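Local coordinates for protein sorbitol dehydrogenase (Gluconobacter oxydans, PDB 5ITG) that probably oxidises D-sorbitol to L-sorbose with a nicotinamide cofactor, as a member of the mannitol dehydrogenase family of Rossmann-fold oxidoreductases, at residues Ala12-Pro17 with Ser247-Asp252; His40-Val45 with Cys80-Thr85. All coordinates share one frame; numbering follows the deposited sequence.

Contact 1 (Ala12-Pro17 with Ser247-Asp252); sequences ANVQAP and SGLDDD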
loop_
_atom_site.group_PDB
_atom_site.type_symbol
_atom_site.label_atom_id
_atom_site.label_comp_id
_atom_site.label_asym_id
_atom_site.label_seq_id
_atom_site.Cartn_x
_atom_site.Cartn_y
_atom_site.Cartn_z
ATOM N N ALA A 12 0.260 4.785 -32.370
ATOM C CA ALA A 12 1.189 5.858 -32.027
ATOM C C ALA A 12 1.076 6.355 -30.585
ATOM O O ALA A 12 2.045 6.861 -30.021
ATOM C CB ALA A 12 0.996 7.026 -32.989
ATOM N N ASN A 13 -0.104 6.208 -29.994
ATOM C CA ASN A 13 -0.342 6.667 -28.625
ATOM C C ASN A 13 0.108 5.671 -27.556
ATOM O O ASN A 13 0.259 6.031 -26.388
ATOM C CB ASN A 13 -1.830 6.961 -28.434
ATOM C CG ASN A 13 -2.678 5.704 -28.478
ATOM O OD1 ASN A 13 -2.627 4.941 -29.446
ATOM N ND2 ASN A 13 -3.463 5.478 -27.427
ATOM N N VAL A 14 0.318 4.422 -27.954
ATOM C CA VAL A 14 0.729 3.384 -27.018
ATOM C C VAL A 14 2.235 3.147 -27.051
ATOM O O VAL A 14 2.802 2.877 -28.106
ATOM C CB VAL A 14 0.013 2.054 -27.329
ATOM C CG1 VAL A 14 0.380 1.007 -26.294
ATOM C CG2 VAL A 14 -1.489 2.272 -27.360
ATOM N N GLN A 15 2.882 3.253 -25.894
ATOM C CA GLN A 15 4.321 3.032 -25.817
ATOM C C GLN A 15 4.602 1.546 -25.636
ATOM O O GLN A 15 3.828 0.833 -25.003
ATOM C CB GLN A 15 4.928 3.812 -24.646
ATOM C CG GLN A 15 6.399 3.494 -24.399
ATOM C CD GLN A 15 6.986 4.268 -23.232
ATOM O OE1 GLN A 15 6.405 4.315 -22.147
ATOM N NE2 GLN A 15 8.152 4.869 -23.446
ATOM N N ALA A 16 5.714 1.081 -26.197
ATOM C CA ALA A 16 6.091 -0.319 -26.080
ATOM C C ALA A 16 7.281 -0.437 -25.139
ATOM O O ALA A 16 7.906 0.563 -24.786
ATOM C CB ALA A 16 6.447 -0.879 -27.452
ATOM N N PRO A 17 7.606 -1.663 -24.708
ATOM C CA PRO A 17 8.747 -1.831 -23.805
ATOM C C PRO A 17 9.978 -1.154 -24.396
ATOM O O PRO A 17 10.313 -1.373 -25.553
ATOM C CB PRO A 17 8.892 -3.345 -23.729
ATOM C CG PRO A 17 7.470 -3.807 -23.830
ATOM C CD PRO A 17 6.929 -2.948 -24.947
ATOM N N SER A 247 -7.413 2.979 -25.364
ATOM C CA SER A 247 -6.072 2.647 -25.829
ATOM C C SER A 247 -6.089 2.067 -27.239
ATOM O O SER A 247 -5.127 2.220 -27.989
ATOM C CB SER A 247 -5.428 1.633 -24.887
ATOM O OG SER A 247 -6.116 0.397 -24.946
ATOM N N GLY A 248 -7.180 1.387 -27.581
ATOM C CA GLY A 248 -7.300 0.784 -28.898
ATOM C C GLY A 248 -6.697 -0.607 -28.934
ATOM O O GLY A 248 -6.459 -1.166 -30.008
ATOM N N LEU A 249 -6.462 -1.172 -27.750
ATOM C CA LEU A 249 -5.870 -2.497 -27.618
ATOM C C LEU A 249 -6.862 -3.500 -27.047
ATOM O O LEU A 249 -7.587 -3.195 -26.101
ATOM C CB LEU A 249 -4.651 -2.432 -26.696
ATOM C CG LEU A 249 -3.537 -1.450 -27.065
ATOM C CD1 LEU A 249 -2.565 -1.328 -25.899
ATOM C CD2 LEU A 249 -2.822 -1.924 -28.323
ATOM N N ASP A 250 -6.890 -4.699 -27.619
ATOM C CA ASP A 250 -7.787 -5.741 -27.133
ATOM C C ASP A 250 -7.060 -6.487 -26.020
ATOM O O ASP A 250 -6.659 -7.640 -26.177
ATOM C CB ASP A 250 -8.157 -6.703 -28.267
ATOM C CG ASP A 250 -9.057 -7.832 -27.799
ATOM O OD1 ASP A 250 -10.131 -7.543 -27.229
ATOM O OD2 ASP A 250 -8.691 -9.011 -28.005
ATOM N N ASP A 251 -6.895 -5.807 -24.892
ATOM C CA ASP A 251 -6.197 -6.358 -23.746
ATOM C C ASP A 251 -7.134 -7.133 -22.833
ATOM O O ASP A 251 -8.192 -6.643 -22.467
ATOM C CB ASP A 251 -5.550 -5.217 -22.957
ATOM C CG ASP A 251 -4.522 -5.703 -21.954
ATOM O OD1 ASP A 251 -4.435 -6.928 -21.719
ATOM O OD2 ASP A 251 -3.802 -4.846 -21.396
ATOM N N ASP A 252 -6.741 -8.349 -22.471
ATOM C CA ASP A 252 -7.545 -9.162 -21.565
ATOM C C ASP A 252 -7.228 -8.810 -20.110
ATOM O O ASP A 252 -8.040 -9.047 -19.211
ATOM C CB ASP A 252 -7.265 -10.647 -21.791
ATOM C CG ASP A 252 -8.083 -11.227 -22.925
ATOM O OD1 ASP A 252 -9.320 -11.271 -22.790
ATOM O OD2 ASP A 252 -7.492 -11.631 -23.946
#
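Val14 and Leu249 reach toward each other and touch tip to tip, CG1 of Val14 lying 3.8 Å from CD1 of Leu249. The second valine methyl is nearly as close, with Val14 CG2 at 4.0 Å from Leu249 CD1, so a single leucine methyl meets both branches of the valine. On Val14, chi1 of -176° sets CG1 beside the carbonyl carbon and CG2 beside the backbone N, which turns both methyls to the loop 247-252. Leu249 answers with CG anti to its own carbonyl carbon (chi1 -56°) and an extended chi2.

Val14 CG2 also rests against the backbone of Ser247, 3.7 Å from Ser247 O. The amide of Asn13 approaches the same carbonyl, but ND2 remains 3.7 Å from Ser247 O, too far for a hydrogen bond. Within the loop, Ser247 OG accepts from Leu249 N at 3.2 Å, forming an ST turn around Gly248, whose positive phi ends the helix 237-247; the same hydroxyl is hydrogen-bonded to Leu243 O within that helix. Leu10 and Pro11 add to the packing around Leu249, while Val95 and Val97 of strand 93-106 pack against Val14.

No hydrogen bond or salt bridge joins the two segments. The one apolar meeting is between the Val14 methyls and Leu249 CD1; around Ser247 O the approach of Val14 CG2 and the Asn13 amide is packing without a hydrogen bond. The Ser247 hydroxyl is paired within its own helix end and turn, so the contact across depends on shape and van der Waals fit.

Contact 2 (His40-Val45 with Cys80-Thr85); sequences HEAFYV and CLYSLT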
loop_
_atom_site.group_PDB
_atom_site.type_symbol
_atom_site.label_atom_id
_atom_site.label_comp_id
_atom_site.label_asym_id
_atom_site.label_seq_id
_atom_site.Cartn_x
_atom_site.Cartn_y
_atom_site.Cartn_z
ATOM N N HIS A 40 3.401 -1.210 -10.072
ATOM C CA HIS A 40 4.420 -0.622 -9.212
ATOM C C HIS A 40 5.763 -1.327 -9.392
ATOM O O HIS A 40 6.605 -0.857 -10.155
ATOM C CB HIS A 40 3.938 -0.677 -7.751
ATOM C CG HIS A 40 4.841 0.016 -6.779
ATOM N ND1 HIS A 40 5.871 -0.629 -6.132
ATOM C CD2 HIS A 40 4.871 1.300 -6.346
ATOM C CE1 HIS A 40 6.496 0.225 -5.340
ATOM N NE2 HIS A 40 5.908 1.403 -5.450
ATOM N N GLU A 41 5.963 -2.459 -8.723
ATOM C CA GLU A 41 7.228 -3.184 -8.854
ATOM C C GLU A 41 7.597 -3.457 -10.319
ATOM O O GLU A 41 8.711 -3.163 -10.757
ATOM C CB GLU A 41 7.174 -4.513 -8.099
ATOM C CG GLU A 41 8.539 -5.204 -8.023
ATOM C CD GLU A 41 8.473 -6.595 -7.429
ATOM O OE1 GLU A 41 7.662 -6.806 -6.504
ATOM O OE2 GLU A 41 9.247 -7.476 -7.873
ATOM N N ALA A 42 6.666 -4.022 -11.077
ATOM C CA ALA A 42 6.925 -4.323 -12.481
ATOM C C ALA A 42 7.221 -3.042 -13.252
ATOM O O ALA A 42 8.013 -3.035 -14.200
ATOM C CB ALA A 42 5.721 -5.044 -13.095
ATOM N N PHE A 43 6.579 -1.958 -12.828
ATOM C CA PHE A 43 6.731 -0.638 -13.447
ATOM C C PHE A 43 8.153 -0.106 -13.317
ATOM O O PHE A 43 8.733 0.380 -14.295
ATOM C CB PHE A 43 5.750 0.345 -12.792
ATOM C CG PHE A 43 5.816 1.739 -13.340
ATOM C CD1 PHE A 43 5.253 2.044 -14.576
ATOM C CD2 PHE A 43 6.420 2.756 -12.608
ATOM C CE1 PHE A 43 5.285 3.348 -15.078
ATOM C CE2 PHE A 43 6.460 4.063 -13.097
ATOM C CZ PHE A 43 5.889 4.360 -14.337
ATOM N N TYR A 44 8.717 -0.185 -12.114
ATOM C CA TYR A 44 10.084 0.296 -11.897
ATOM C C TYR A 44 11.112 -0.574 -12.616
ATOM O O TYR A 44 12.066 -0.061 -13.211
ATOM C CB TYR A 44 10.403 0.352 -10.397
ATOM C CG TYR A 44 9.746 1.514 -9.680
ATOM C CD1 TYR A 44 10.269 2.806 -9.777
ATOM C CD2 TYR A 44 8.594 1.324 -8.915
ATOM C CE1 TYR A 44 9.661 3.886 -9.126
ATOM C CE2 TYR A 44 7.974 2.394 -8.260
ATOM C CZ TYR A 44 8.511 3.669 -8.369
ATOM O OH TYR A 44 7.892 4.721 -7.730
ATOM N N VAL A 45 10.918 -1.889 -12.571
ATOM C CA VAL A 45 11.842 -2.795 -13.234
ATOM C C VAL A 45 11.849 -2.535 -14.739
ATOM O O VAL A 45 12.904 -2.560 -15.384
ATOM C CB VAL A 45 11.466 -4.268 -12.948
ATOM C CG1 VAL A 45 12.271 -5.204 -13.844
ATOM C CG2 VAL A 45 11.744 -4.585 -11.480
ATOM N N CYS A 80 2.445 -12.791 -21.701
ATOM C CA CYS A 80 2.573 -12.126 -20.407
ATOM C C CYS A 80 2.615 -10.604 -20.500
ATOM O O CYS A 80 2.866 -9.923 -19.504
ATOM C CB CYS A 80 3.801 -12.649 -19.657
ATOM S SG CYS A 80 3.573 -14.329 -19.004
ATOM N N LEU A 81 2.362 -10.077 -21.695
ATOM C CA LEU A 81 2.340 -8.633 -21.920
ATOM C C LEU A 81 0.976 -8.079 -21.508
ATOM O O LEU A 81 -0.044 -8.747 -21.670
ATOM C CB LEU A 81 2.556 -8.316 -23.403
ATOM C CG LEU A 81 3.876 -8.667 -24.090
ATOM C CD1 LEU A 81 3.665 -8.636 -25.599
ATOM C CD2 LEU A 81 4.971 -7.693 -23.678
ATOM N N TYR A 82 0.960 -6.862 -20.980
ATOM C CA TYR A 82 -0.291 -6.224 -20.575
ATOM C C TYR A 82 -0.146 -4.715 -20.686
ATOM O O TYR A 82 0.970 -4.192 -20.731
ATOM C CB TYR A 82 -0.677 -6.609 -19.142
ATOM C CG TYR A 82 0.339 -6.221 -18.101
ATOM C CD1 TYR A 82 1.434 -7.040 -17.828
ATOM C CD2 TYR A 82 0.222 -5.023 -17.400
ATOM C CE1 TYR A 82 2.391 -6.676 -16.877
ATOM C CE2 TYR A 82 1.169 -4.648 -16.451
ATOM C CZ TYR A 82 2.251 -5.479 -16.194
ATOM O OH TYR A 82 3.194 -5.111 -15.262
ATOM N N SER A 83 -1.267 -4.008 -20.743
ATOM C CA SER A 83 -1.206 -2.560 -20.863
ATOM C C SER A 83 -1.456 -1.862 -19.538
ATOM O O SER A 83 -2.293 -2.279 -18.740
ATOM C CB SER A 83 -2.214 -2.054 -21.894
ATOM O OG SER A 83 -3.540 -2.243 -21.445
ATOM N N LEU A 84 -0.714 -0.791 -19.316
ATOM C CA LEU A 84 -0.852 -0.014 -18.103
ATOM C C LEU A 84 -1.143 1.423 -18.473
ATOM O O LEU A 84 -0.320 2.088 -19.101
ATOM C CB LEU A 84 0.430 -0.073 -17.265
ATOM C CG LEU A 84 0.465 0.890 -16.066
ATOM C CD1 LEU A 84 -0.716 0.610 -15.144
ATOM C CD2 LEU A 84 1.785 0.733 -15.311
ATOM N N THR A 85 -2.330 1.887 -18.105
ATOM C CA THR A 85 -2.719 3.263 -18.360
ATOM C C THR A 85 -2.385 4.033 -17.083
ATOM O O THR A 85 -2.662 3.559 -15.982
ATOM C CB THR A 85 -4.230 3.377 -18.634
ATOM O OG1 THR A 85 -4.566 2.597 -19.787
ATOM C CG2 THR A 85 -4.625 4.833 -18.882
#
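This is a buried helix-on-strand packing contact in the Rossmann domain, where the first turn of helix 41-46 lies against strand 82-87 of the large mixed sheet. Two side chains from each segment carry it: Ala42 and Phe43 from the helix, Tyr82 and Leu84 from the strand. The latter two alternate with Ser83, so both project from the same side of the strand.

Leu84 CD2 comes to 3.8 Å from Phe43 CD1, at the ortho position of the ring nearer the strand. The two side chains cross at about a right angle, and the methyl approaches the ring obliquely. Phe43 has CG anti to the backbone N (chi1 180°), which carries the ring out beside the helix. The Phe43 ring also takes part in a cation-pi interaction with Arg230.

One helical position earlier, Ala42 turns its CB to the strand and meets the hydroxyl end of Tyr82, with Ala42 CB 3.3 Å from Tyr82 OH. This is a close packing contact with a methyl. The polar partner of the hydroxyl is Arg38 O, in the helix 35-39 just before, and Arg38 also makes a cation-pi contact with the tyrosine ring. Tyr82 thus spans the gap between strand and helix, bonding to backbone beside the point where its oxygen presses on Ala42. Leu255 of the adjoining parallel strand 255-258 flanks both Tyr82 and Leu84.

On another side of the helix, Glu41 and Val45 pack on strand 26-31. With helix 35-39, helix 41-46 lies in the connection between the adjacent parallel strands 26-31 and 56-61, a beta-alpha-beta crossover as in Rossmann folds, and strand 82-87 of the same sheet packs on it through Tyr82 and Leu84.

How the contacts relate
The centres of contacts 1 and 2 are about 12 Å apart, on the same side of the chain's centre, and both reach the large mixed sheet. Along the chain the order is 12-17, 40-45, 80-85, 247-252, so contact 2 falls wholly between the two halves of contact 1. Strand 93-106 connects them, pairing in parallel with 14-15 and antiparallel with 82-87. They also touch directly: Asp251 OD2 lies 2.6 Å from Ser83 OG, a probable hydrogen bond, and Leu249 CD1 packs near Ser83 CB. The N-terminal segment and the loop after helix 237-247 are thereby tied to one region of the Rossmann domain.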